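Local coordinates for protein haloacid dehalogenase (Pseudomonas aeruginosa, PDB 3UMC) that probably hydrolyses the carbon-halogen bond of L-2-haloacids, as a dehalogenase of the haloacid dehalogenase-like hydrolase superfamily, at residues E42-L47 / E59-W64. Residues are numbered along the deposited sequence; the frame is centred on the assembly and turned at random.
Sequences EQFQAL and ELTDRW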
ATOM      1  N   GLU A  42     -11.497  26.309   0.828  1.00 31.07           N
ATOM      2  CA  GLU A  42     -11.163  26.648   2.183  1.00 33.98           C
ATOM      3  C   GLU A  42      -9.690  27.041   2.362  1.00 34.94           C
ATOM      4  O   GLU A  42      -9.377  27.964   3.116  1.00 36.34           O
ATOM      5  CB  GLU A  42     -11.487  25.449   3.041  1.00 35.45           C
ATOM      6  CG  GLU A  42     -11.498  25.688   4.546  1.00 40.71           C
ATOM      7  CD  GLU A  42     -12.511  24.786   5.282  1.00 46.51           C
ATOM      8  OE1 GLU A  42     -13.434  24.215   4.611  1.00 48.34           O
ATOM      9  OE2 GLU A  42     -12.387  24.683   6.540  1.00 49.10           O
ATOM     10  N   GLN A  43      -8.789  26.363   1.656  1.00 34.24           N
ATOM     11  CA  GLN A  43      -7.391  26.566   1.874  1.00 34.01           C
ATOM     12  C   GLN A  43      -6.968  27.881   1.169  1.00 34.55           C
ATOM     13  O   GLN A  43      -6.146  28.631   1.676  1.00 33.47           O
ATOM     14  CB  GLN A  43      -6.594  25.345   1.384  1.00 32.92           C
ATOM     15  CG  GLN A  43      -6.631  24.173   2.378  1.00 32.33           C
ATOM     16  CD  GLN A  43      -5.867  22.948   1.871  1.00 29.95           C
ATOM     17  OE1 GLN A  43      -4.760  22.642   2.328  1.00 30.34           O
ATOM     18  NE2 GLN A  43      -6.431  22.283   0.915  1.00 26.20           N
ATOM     19  N   PHE A  44      -7.517  28.114  -0.008  1.00 34.84           N
ATOM     20  CA  PHE A  44      -7.368  29.393  -0.678  1.00 36.47           C
ATOM     21  C   PHE A  44      -7.800  30.620   0.152  1.00 37.47           C
ATOM     22  O   PHE A  44      -7.140  31.643   0.061  1.00 36.94           O
ATOM     23  CB  PHE A  44      -8.106  29.416  -2.002  1.00 35.73           C
ATOM     24  CG  PHE A  44      -7.352  28.786  -3.107  1.00 35.93           C
ATOM     25  CD1 PHE A  44      -6.173  29.341  -3.549  1.00 36.26           C
ATOM     26  CD2 PHE A  44      -7.808  27.600  -3.707  1.00 38.37           C
ATOM     27  CE1 PHE A  44      -5.441  28.752  -4.579  1.00 35.37           C
ATOM     28  CE2 PHE A  44      -7.097  27.015  -4.741  1.00 36.18           C
ATOM     29  CZ  PHE A  44      -5.899  27.592  -5.169  1.00 36.74           C
ATOM     30  N   GLN A  45      -8.884  30.492   0.914  1.00 39.00           N
ATOM     31  CA  GLN A  45      -9.427  31.557   1.772  1.00 40.65           C
ATOM     32  C   GLN A  45      -8.621  31.798   3.040  1.00 41.99           C
ATOM     33  O   GLN A  45      -8.677  32.890   3.608  1.00 41.82           O
ATOM     34  CB  GLN A  45     -10.826  31.190   2.272  1.00 40.78           C
ATOM     35  CG  GLN A  45     -11.940  31.141   1.230  1.00 42.68           C
ATOM     36  CD  GLN A  45     -13.268  30.826   1.867  1.00 43.44           C
ATOM     37  OE1 GLN A  45     -13.340  30.046   2.818  1.00 47.04           O
ATOM     38  NE2 GLN A  45     -14.327  31.422   1.355  1.00 46.31           N
ATOM     39  N   ALA A  46      -7.991  30.746   3.567  1.00 43.00           N
ATOM     40  CA  ALA A  46      -7.080  30.890   4.697  1.00 43.84           C
ATOM     41  C   ALA A  46      -5.846  31.653   4.242  1.00 44.57           C
ATOM     42  O   ALA A  46      -5.241  32.392   5.008  1.00 45.12           O
ATOM     43  CB  ALA A  46      -6.700  29.554   5.233  1.00 43.66           C
ATOM     44  N   LEU A  47      -5.502  31.462   2.981  1.00 45.29           N
ATOM     45  CA  LEU A  47      -4.398  32.127   2.368  1.00 46.46           C
ATOM     46  C   LEU A  47      -4.728  33.598   2.094  1.00 48.29           C
ATOM     47  O   LEU A  47      -3.904  34.503   2.344  1.00 48.10           O
ATOM     48  CB  LEU A  47      -4.099  31.437   1.056  1.00 45.92           C
ATOM     49  CG  LEU A  47      -2.787  31.783   0.390  1.00 46.70           C
ATOM     50  CD1 LEU A  47      -1.579  31.470   1.330  1.00 46.68           C
ATOM     51  CD2 LEU A  47      -2.712  31.047  -0.942  1.00 41.94           C
ATOM     52  N   GLU A  59     -12.798  30.148  -8.702  1.00 36.95           N
ATOM     53  CA  GLU A  59     -12.427  30.100 -10.106  1.00 38.18           C
ATOM     54  C   GLU A  59     -11.107  29.340 -10.296  1.00 36.81           C
ATOM     55  O   GLU A  59     -10.991  28.529 -11.222  1.00 37.98           O
ATOM     56  CB  GLU A  59     -12.370  31.552 -10.676  1.00 39.22           C
ATOM     57  CG  GLU A  59     -12.644  31.719 -12.181  1.00 43.86           C
ATOM     58  CD  GLU A  59     -12.533  33.211 -12.650  1.00 50.91           C
ATOM     59  OE1 GLU A  59     -12.835  34.130 -11.853  1.00 55.13           O
ATOM     60  OE2 GLU A  59     -12.115  33.470 -13.808  1.00 55.63           O
ATOM     61  N   LEU A  60     -10.138  29.597  -9.414  1.00 35.67           N
ATOM     62  CA  LEU A  60      -8.870  28.856  -9.363  1.00 35.30           C
ATOM     63  C   LEU A  60      -9.082  27.355  -9.159  1.00 33.64           C
ATOM     64  O   LEU A  60      -8.575  26.534  -9.932  1.00 33.84           O
ATOM     65  CB  LEU A  60      -7.989  29.368  -8.228  1.00 35.10           C
ATOM     66  CG  LEU A  60      -7.145  30.582  -8.565  1.00 38.50           C
ATOM     67  CD1 LEU A  60      -6.496  31.167  -7.292  1.00 37.35           C
ATOM     68  CD2 LEU A  60      -6.103  30.197  -9.629  1.00 39.69           C
ATOM     69  N   THR A  61      -9.845  27.026  -8.126  1.00 32.07           N
ATOM     70  CA  THR A  61     -10.151  25.637  -7.785  1.00 31.03           C
ATOM     71  C   THR A  61     -10.783  24.930  -8.964  1.00 32.59           C
ATOM     72  O   THR A  61     -10.312  23.878  -9.356  1.00 31.53           O
ATOM     73  CB  THR A  61     -11.030  25.540  -6.588  1.00 29.54           C
ATOM     74  OG1 THR A  61     -10.328  26.091  -5.467  1.00 24.34           O
ATOM     75  CG2 THR A  61     -11.424  24.087  -6.342  1.00 29.13           C
ATOM     76  N   ASP A  62     -11.813  25.536  -9.560  1.00 34.31           N
ATOM     77  CA  ASP A  62     -12.557  24.900 -10.631  1.00 35.53           C
ATOM     78  C   ASP A  62     -11.786  24.780 -11.923  1.00 36.31           C
ATOM     79  O   ASP A  62     -11.870  23.767 -12.616  1.00 37.15           O
ATOM     80  CB  ASP A  62     -13.909  25.602 -10.838  1.00 36.20           C
ATOM     81  CG  ASP A  62     -14.900  25.265  -9.722  1.00 37.64           C
ATOM     82  OD1 ASP A  62     -14.549  24.348  -8.919  1.00 34.93           O
ATOM     83  OD2 ASP A  62     -15.991  25.914  -9.630  1.00 36.61           O
ATOM     84  N   ARG A  63     -11.036  25.821 -12.264  1.00 37.56           N
ATOM     85  CA  ARG A  63     -10.205  25.772 -13.447  1.00 37.61           C
ATOM     86  C   ARG A  63      -9.042  24.769 -13.287  1.00 36.36           C
ATOM     87  O   ARG A  63      -8.657  24.112 -14.247  1.00 36.08           O
ATOM     88  CB  ARG A  63      -9.677  27.180 -13.766  1.00 38.89           C
ATOM     89  CG  ARG A  63     -10.763  28.207 -14.324  1.00 42.57           C
ATOM     90  CD  ARG A  63     -11.053  27.979 -15.835  1.00 46.89           C
ATOM     91  NE  ARG A  63      -9.831  27.879 -16.643  1.00 49.39           N
ATOM     92  CZ  ARG A  63      -9.086  28.913 -17.033  1.00 53.88           C
ATOM     93  NH1 ARG A  63      -9.411  30.167 -16.689  1.00 53.98           N
ATOM     94  NH2 ARG A  63      -7.989  28.690 -17.771  1.00 54.89           N
ATOM     95  N   TRP A  64      -8.462  24.687 -12.092  1.00 34.87           N
ATOM     96  CA  TRP A  64      -7.306  23.818 -11.858  1.00 33.87           C
ATOM     97  C   TRP A  64      -7.683  22.356 -12.131  1.00 34.98           C
ATOM     98  O   TRP A  64      -6.974  21.623 -12.824  1.00 33.58           O
ATOM     99  CB  TRP A  64      -6.839  23.969 -10.427  1.00 33.61           C
ATOM    100  CG  TRP A  64      -5.453  23.519 -10.137  1.00 28.21           C
ATOM    101  CD1 TRP A  64      -4.557  22.941 -10.996  1.00 25.76           C
ATOM    102  CD2 TRP A  64      -4.820  23.594  -8.894  1.00 21.19           C
ATOM    103  NE1 TRP A  64      -3.369  22.698 -10.348  1.00 22.32           N
ATOM    104  CE2 TRP A  64      -3.520  23.067  -9.046  1.00 20.26           C
ATOM    105  CE3 TRP A  64      -5.214  24.057  -7.657  1.00 18.61           C
ATOM    106  CZ2 TRP A  64      -2.644  22.994  -8.008  1.00 20.72           C
ATOM    107  CZ3 TRP A  64      -4.355  23.981  -6.640  1.00 20.28           C
ATOM    108  CH2 TRP A  64      -3.080  23.476  -6.798  1.00 21.99           C
TER
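Phe-44 reaches from helix 36-50 into the side of helix 57-67, where Leu-60, Thr-61 and Trp-64 receive it: a buried, apolar helix-helix contact in the helical cap inserted after the first strand of the Rossmann-like core. The axes of 42-47 and 59-64 run roughly antiparallel, at 140°, and come no closer than 10.8 Å, a gap a flat aromatic can bridge. From a CB that already points at helix 57-67, the first torsion of Phe-44 (CG anti to the carbonyl carbon, chi1 -82°) carries the ring in among the three side chains. Leu-60 crosses it at about a right angle, CB over one face and CD1 3.8 Å from CE1 of Phe-44; its methylene and methyl together give the ring a broad hydrocarbon surface. OG1 of Thr-61 approaches obliquely from the same side of the ring plane, 3.4 Å from both CD2 and CE2 of Phe-44. Threonine suits these surroundings because its hydroxyl is hydrogen-bonded to Cys-57 O, one turn back. On the opposite side of the plane, CZ3 of Trp-64 lies 4.2 Å from CZ of Phe-44, also obliquely; the broad indole fits because its benzo end meets the phenyl while NE1 bonds to His-89 O. Phe-115 meets Phe-44 edge-to-face, and Ile-112 touches both aromatic residues. Cohesion here therefore comes from dispersion and apolar burial, with the polar atoms of Thr-61 and Trp-64 satisfied by backbone carbonyls beyond the contact.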